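Local coordinates for LYND (Lyngbya aestuarii, PDB 4V1T), which is probably an ATP-dependent YcaO-type cyclodehydratase that turns cysteine residues of ribosomally made precursor peptides into thiazolines, as in cyanobactin biosynthesis, at residues B[554-568]-B[594-607]. Residues are numbered along the deposited sequence; the frame is centred on the assembly and turned at random.
Sequences GVALWWYNRLRRPAV and VLDLTADLGIPAFA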
loop_
_atom_site.group_PDB
_atom_site.type_symbol
_atom_site.label_atom_id
_atom_site.label_comp_id
_atom_site.label_asym_id
_atom_site.label_seq_id
_atom_site.Cartn_x
_atom_site.Cartn_y
_atom_site.Cartn_z
ATOM N N GLY B 554 -30.723 4.252 22.669
ATOM C CA GLY B 554 -30.914 2.915 23.206
ATOM C C GLY B 554 -29.999 2.609 24.376
ATOM O O GLY B 554 -30.432 2.032 25.383
ATOM N N VAL B 555 -28.730 2.992 24.245
ATOM C CA VAL B 555 -27.761 2.778 25.309
ATOM C C VAL B 555 -28.156 3.600 26.528
ATOM O O VAL B 555 -28.141 3.099 27.657
ATOM C CB VAL B 555 -26.323 3.136 24.862
ATOM C CG1 VAL B 555 -25.362 3.129 26.051
ATOM C CG2 VAL B 555 -25.828 2.155 23.810
ATOM N N ALA B 556 -28.521 4.854 26.295
ATOM C CA ALA B 556 -28.885 5.757 27.396
ATOM C C ALA B 556 -30.018 5.174 28.233
ATOM O O ALA B 556 -29.946 5.157 29.455
ATOM C CB ALA B 556 -29.280 7.122 26.857
ATOM N N LEU B 557 -31.058 4.695 27.563
ATOM C CA LEU B 557 -32.209 4.114 28.239
ATOM C C LEU B 557 -31.778 2.952 29.111
ATOM O O LEU B 557 -32.129 2.879 30.293
ATOM C CB LEU B 557 -33.243 3.634 27.212
ATOM C CG LEU B 557 -33.927 4.710 26.355
ATOM C CD1 LEU B 557 -34.969 4.082 25.446
ATOM C CD2 LEU B 557 -34.562 5.805 27.203
ATOM N N TRP B 558 -31.012 2.043 28.522
ATOM C CA TRP B 558 -30.556 0.849 29.218
ATOM C C TRP B 558 -29.628 1.180 30.375
ATOM O O TRP B 558 -29.830 0.712 31.501
ATOM C CB TRP B 558 -29.852 -0.087 28.234
ATOM C CG TRP B 558 -28.916 -1.074 28.873
ATOM C CD1 TRP B 558 -29.239 -2.086 29.728
ATOM C CD2 TRP B 558 -27.497 -1.149 28.675
ATOM N NE1 TRP B 558 -28.102 -2.779 30.092
ATOM C CE2 TRP B 558 -27.024 -2.228 29.450
ATOM C CE3 TRP B 558 -26.584 -0.411 27.914
ATOM C CZ2 TRP B 558 -25.676 -2.577 29.493
ATOM C CZ3 TRP B 558 -25.248 -0.760 27.956
ATOM C CH2 TRP B 558 -24.805 -1.834 28.740
ATOM N N TRP B 559 -28.622 2.000 30.097
ATOM C CA TRP B 559 -27.562 2.271 31.059
ATOM C C TRP B 559 -28.029 3.035 32.296
ATOM O O TRP B 559 -27.701 2.672 33.425
ATOM C CB TRP B 559 -26.441 3.057 30.380
ATOM C CG TRP B 559 -25.299 3.351 31.287
ATOM C CD1 TRP B 559 -25.123 4.473 32.044
ATOM C CD2 TRP B 559 -24.175 2.513 31.546
ATOM N NE1 TRP B 559 -23.954 4.387 32.754
ATOM C CE2 TRP B 559 -23.353 3.192 32.465
ATOM C CE3 TRP B 559 -23.775 1.254 31.082
ATOM C CZ2 TRP B 559 -22.164 2.651 32.936
ATOM C CZ3 TRP B 559 -22.596 0.719 31.552
ATOM C CH2 TRP B 559 -21.802 1.416 32.472
ATOM N N TYR B 560 -28.780 4.107 32.087
ATOM C CA TYR B 560 -29.108 5.014 33.178
ATOM C C TYR B 560 -30.333 4.569 33.965
ATOM O O TYR B 560 -30.469 4.910 35.141
ATOM C CB TYR B 560 -29.281 6.437 32.642
ATOM C CG TYR B 560 -27.968 7.003 32.174
ATOM C CD1 TYR B 560 -27.001 7.437 33.089
ATOM C CD2 TYR B 560 -27.656 7.050 30.818
ATOM C CE1 TYR B 560 -25.781 7.922 32.654
ATOM C CE2 TYR B 560 -26.447 7.536 30.380
ATOM C CZ TYR B 560 -25.512 7.967 31.296
ATOM O OH TYR B 560 -24.307 8.441 30.835
ATOM N N ASN B 561 -31.214 3.801 33.335
ATOM C CA ASN B 561 -32.285 3.135 34.071
ATOM C C ASN B 561 -31.791 1.802 34.636
ATOM O O ASN B 561 -32.493 1.159 35.398
ATOM C CB ASN B 561 -33.507 2.910 33.185
ATOM C CG ASN B 561 -34.151 4.208 32.736
ATOM O OD1 ASN B 561 -34.893 4.841 33.490
ATOM N ND2 ASN B 561 -33.884 4.603 31.500
ATOM N N ARG B 562 -30.577 1.407 34.254
ATOM C CA ARG B 562 -29.980 0.147 34.681
ATOM C C ARG B 562 -30.947 -1.008 34.456
ATOM O O ARG B 562 -31.263 -1.776 35.362
ATOM C CB ARG B 562 -29.534 0.226 36.141
ATOM C CG ARG B 562 -28.330 1.139 36.338
ATOM C CD ARG B 562 -27.887 1.194 37.789
ATOM N NE ARG B 562 -28.648 2.171 38.565
ATOM C CZ ARG B 562 -28.358 2.522 39.815
ATOM N NH1 ARG B 562 -27.319 1.978 40.429
ATOM N NH2 ARG B 562 -29.095 3.429 40.446
ATOM N N LEU B 563 -31.414 -1.114 33.222
ATOM C CA LEU B 563 -32.401 -2.110 32.858
ATOM C C LEU B 563 -31.772 -3.474 32.681
ATOM O O LEU B 563 -30.628 -3.580 32.252
ATOM C CB LEU B 563 -33.112 -1.697 31.566
ATOM C CG LEU B 563 -33.854 -0.357 31.621
ATOM C CD1 LEU B 563 -34.326 0.057 30.239
ATOM C CD2 LEU B 563 -35.027 -0.434 32.582
ATOM N N ARG B 564 -32.524 -4.517 33.021
ATOM C CA ARG B 564 -32.115 -5.887 32.746
ATOM C C ARG B 564 -32.614 -6.279 31.358
ATOM O O ARG B 564 -33.811 -6.260 31.105
ATOM C CB ARG B 564 -32.661 -6.846 33.812
ATOM C CG ARG B 564 -32.309 -6.475 35.248
ATOM C CD ARG B 564 -30.810 -6.546 35.540
ATOM N NE ARG B 564 -30.347 -7.926 35.718
ATOM C CZ ARG B 564 -29.792 -8.684 34.774
ATOM N NH1 ARG B 564 -29.606 -8.219 33.547
ATOM N NH2 ARG B 564 -29.417 -9.928 35.057
ATOM N N ARG B 565 -31.694 -6.627 30.468
ATOM C CA ARG B 565 -32.033 -6.912 29.080
ATOM C C ARG B 565 -31.756 -8.367 28.729
ATOM O O ARG B 565 -30.859 -9.001 29.303
ATOM C CB ARG B 565 -31.235 -5.996 28.143
ATOM C CG ARG B 565 -31.437 -4.499 28.374
ATOM C CD ARG B 565 -32.886 -4.084 28.168
ATOM N NE ARG B 565 -33.379 -4.483 26.854
ATOM C CZ ARG B 565 -34.641 -4.790 26.581
ATOM N NH1 ARG B 565 -35.563 -4.749 27.526
ATOM N NH2 ARG B 565 -34.984 -5.153 25.353
ATOM N N PRO B 566 -32.511 -8.907 27.760
ATOM C CA PRO B 566 -32.262 -10.275 27.307
ATOM C C PRO B 566 -31.029 -10.388 26.412
ATOM O O PRO B 566 -30.706 -9.435 25.700
ATOM C CB PRO B 566 -33.528 -10.609 26.518
ATOM C CG PRO B 566 -33.968 -9.300 25.966
ATOM C CD PRO B 566 -33.601 -8.265 27.004
ATOM N N ALA B 567 -30.363 -11.538 26.440
ATOM C CA ALA B 567 -29.242 -11.787 25.540
ATOM C C ALA B 567 -29.736 -12.110 24.133
ATOM O O ALA B 567 -30.940 -12.256 23.896
ATOM C CB ALA B 567 -28.371 -12.927 26.053
ATOM N N VAL B 568 -28.778 -12.228 23.219
ATOM C CA VAL B 568 -29.051 -12.554 21.821
ATOM C C VAL B 568 -28.426 -13.897 21.474
ATOM O O VAL B 568 -27.224 -14.088 21.643
ATOM C CB VAL B 568 -28.501 -11.467 20.873
ATOM C CG1 VAL B 568 -28.834 -11.790 19.424
ATOM C CG2 VAL B 568 -29.066 -10.101 21.253
ATOM N N VAL B 594 -24.061 -10.576 23.830
ATOM C CA VAL B 594 -24.734 -9.406 23.277
ATOM C C VAL B 594 -26.087 -9.179 23.944
ATOM O O VAL B 594 -26.823 -10.135 24.196
ATOM C CB VAL B 594 -24.919 -9.557 21.753
ATOM C CG1 VAL B 594 -25.705 -8.390 21.169
ATOM C CG2 VAL B 594 -23.568 -9.672 21.076
ATOM N N LEU B 595 -26.402 -7.910 24.214
ATOM C CA LEU B 595 -27.702 -7.521 24.777
ATOM C C LEU B 595 -28.564 -6.769 23.763
ATOM O O LEU B 595 -28.052 -6.020 22.942
ATOM C CB LEU B 595 -27.511 -6.632 26.007
ATOM C CG LEU B 595 -26.699 -7.187 27.170
ATOM C CD1 LEU B 595 -26.665 -6.152 28.270
ATOM C CD2 LEU B 595 -27.258 -8.506 27.683
ATOM N N ASP B 596 -29.873 -6.965 23.840
ATOM C CA ASP B 596 -30.810 -6.249 22.980
ATOM C C ASP B 596 -31.186 -4.900 23.603
ATOM O O ASP B 596 -31.656 -4.853 24.729
ATOM C CB ASP B 596 -32.070 -7.084 22.752
ATOM C CG ASP B 596 -33.143 -6.320 21.998
ATOM O OD1 ASP B 596 -33.101 -6.319 20.753
ATOM O OD2 ASP B 596 -34.022 -5.712 22.649
ATOM N N LEU B 597 -30.977 -3.823 22.849
ATOM C CA LEU B 597 -31.301 -2.462 23.279
ATOM C C LEU B 597 -32.424 -1.848 22.432
ATOM O O LEU B 597 -32.739 -0.657 22.555
ATOM C CB LEU B 597 -30.046 -1.587 23.193
ATOM C CG LEU B 597 -29.202 -1.400 24.450
ATOM C CD1 LEU B 597 -29.100 -2.670 25.285
ATOM C CD2 LEU B 597 -27.814 -0.908 24.062
ATOM N N THR B 598 -33.025 -2.668 21.572
ATOM C CA THR B 598 -34.075 -2.203 20.678
ATOM C C THR B 598 -35.230 -1.584 21.468
ATOM O O THR B 598 -35.870 -2.261 22.266
ATOM C CB THR B 598 -34.606 -3.358 19.816
ATOM O OG1 THR B 598 -33.498 -4.081 19.262
ATOM C CG2 THR B 598 -35.491 -2.824 18.684
ATOM N N ALA B 599 -35.481 -0.296 21.241
ATOM C CA ALA B 599 -36.480 0.446 21.999
ATOM C C ALA B 599 -37.683 0.811 21.123
ATOM O O ALA B 599 -38.014 0.081 20.199
ATOM C CB ALA B 599 -35.844 1.690 22.632
ATOM N N ASP B 600 -38.336 1.939 21.416
ATOM C CA ASP B 600 -39.645 2.256 20.834
ATOM C C ASP B 600 -39.652 2.478 19.313
ATOM O O ASP B 600 -40.710 2.432 18.689
ATOM C CB ASP B 600 -40.244 3.484 21.528
ATOM C CG ASP B 600 -39.361 4.714 21.411
ATOM O OD1 ASP B 600 -38.119 4.565 21.452
ATOM O OD2 ASP B 600 -39.908 5.825 21.278
ATOM N N LEU B 601 -38.487 2.695 18.715
ATOM C CA LEU B 601 -38.414 2.895 17.266
ATOM C C LEU B 601 -38.373 1.563 16.524
ATOM O O LEU B 601 -38.651 1.501 15.325
ATOM C CB LEU B 601 -37.201 3.746 16.893
ATOM C CG LEU B 601 -37.093 5.131 17.540
ATOM C CD1 LEU B 601 -35.988 5.944 16.881
ATOM C CD2 LEU B 601 -38.412 5.886 17.477
ATOM N N GLY B 602 -38.023 0.499 17.243
ATOM C CA GLY B 602 -38.033 -0.844 16.684
ATOM C C GLY B 602 -36.858 -1.141 15.769
ATOM O O GLY B 602 -36.807 -2.200 15.141
ATOM N N ILE B 603 -35.920 -0.204 15.680
ATOM C CA ILE B 603 -34.709 -0.399 14.895
ATOM C C ILE B 603 -33.710 -1.163 15.749
ATOM O O ILE B 603 -33.350 -0.702 16.823
ATOM C CB ILE B 603 -34.093 0.941 14.451
ATOM C CG1 ILE B 603 -35.097 1.721 13.585
ATOM C CG2 ILE B 603 -32.795 0.696 13.691
ATOM C CD1 ILE B 603 -34.649 3.124 13.219
ATOM N N PRO B 604 -33.250 -2.332 15.276
ATOM C CA PRO B 604 -32.417 -3.138 16.165
ATOM C C PRO B 604 -31.147 -2.429 16.626
ATOM O O PRO B 604 -30.409 -1.856 15.829
ATOM C CB PRO B 604 -32.084 -4.380 15.333
ATOM C CG PRO B 604 -32.549 -4.110 13.957
ATOM C CD PRO B 604 -33.527 -2.997 13.992
ATOM N N ALA B 605 -30.917 -2.479 17.929
ATOM C CA ALA B 605 -29.765 -1.861 18.544
ATOM C C ALA B 605 -29.248 -2.826 19.589
ATOM O O ALA B 605 -30.031 -3.466 20.298
ATOM C CB ALA B 605 -30.145 -0.533 19.182
ATOM N N PHE B 606 -27.931 -2.933 19.686
ATOM C CA PHE B 606 -27.333 -3.915 20.569
ATOM C C PHE B 606 -26.146 -3.380 21.350
ATOM O O PHE B 606 -25.510 -2.406 20.954
ATOM C CB PHE B 606 -26.901 -5.128 19.751
ATOM C CG PHE B 606 -28.031 -5.801 19.037
ATOM C CD1 PHE B 606 -28.753 -6.809 19.657
ATOM C CD2 PHE B 606 -28.373 -5.426 17.749
ATOM C CE1 PHE B 606 -29.798 -7.436 19.000
ATOM C CE2 PHE B 606 -29.414 -6.051 17.086
ATOM C CZ PHE B 606 -30.131 -7.051 17.712
ATOM N N ALA B 607 -25.864 -4.037 22.470
ATOM C CA ALA B 607 -24.647 -3.802 23.232
ATOM C C ALA B 607 -23.844 -5.093 23.309
ATOM O O ALA B 607 -24.334 -6.110 23.788
ATOM C CB ALA B 607 -24.977 -3.311 24.622
HETATM O O HOH W 1 -32.616 0.500 25.322
HETATM O O HOH W 2 -25.326 -12.984 23.577
#
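Arg565 reaches over to Asp596, holding the chain that leaves helix 538-561 against 590-596, an edge strand within this chain of the three-stranded antiparallel sheet 590-596, 605-612 and 621-626. Its CB, CG and CD all pass within 3.7 Å of Asp596 O, the chain curling round that oxygen with bends at chi2 (-61°) and chi3 (-55°). Arg565 NE then donates to Asp596 O at 2.8 Å, almost straight on and nearly along the C=O axis, with the acceptor in the guanidinium plane. At the tip Arg565 NH2 meets Asp596 OD2 at 2.9 Å, a salt bridge that uses the anti lone pair. The guanidinium is thus gripped side-on, one nitrogen to the backbone and one to the carboxylate, the two planes 48° apart. Pro566 CD lies over one guanidinium face, and Trp758 adds a cation-pi contact. The other carboxylate oxygen, Asp596 OD1, is taken by Thr598 OG1 and Tyr689 OH. A leucine in place of Arg565 would probably leave Asp596 O and OD2 without the NE and NH2 donors, and the buried carboxylate without its countercharge.

Next to this pair, Asp596 N bonds Pro566 O at 3.2 Å, and Ala567 forms a single beta bridge with Leu595. Val568 CG2 packs 3.6 Å from Phe606 CE1. On the helical side Leu597 CD1 sits over one face of the Trp558 indole as a CH-pi contact, while its CD2 meets Val555 CG2. Trp558 NE1 bonds Tyr674 O. Water 1 donates to both Gly554 O and Leu597 O. Within the YcaO region, then, an apolar seam joins helix to sheet, while a buried ion pair, its charges likely offsetting each other, fixes the chain that follows the helix.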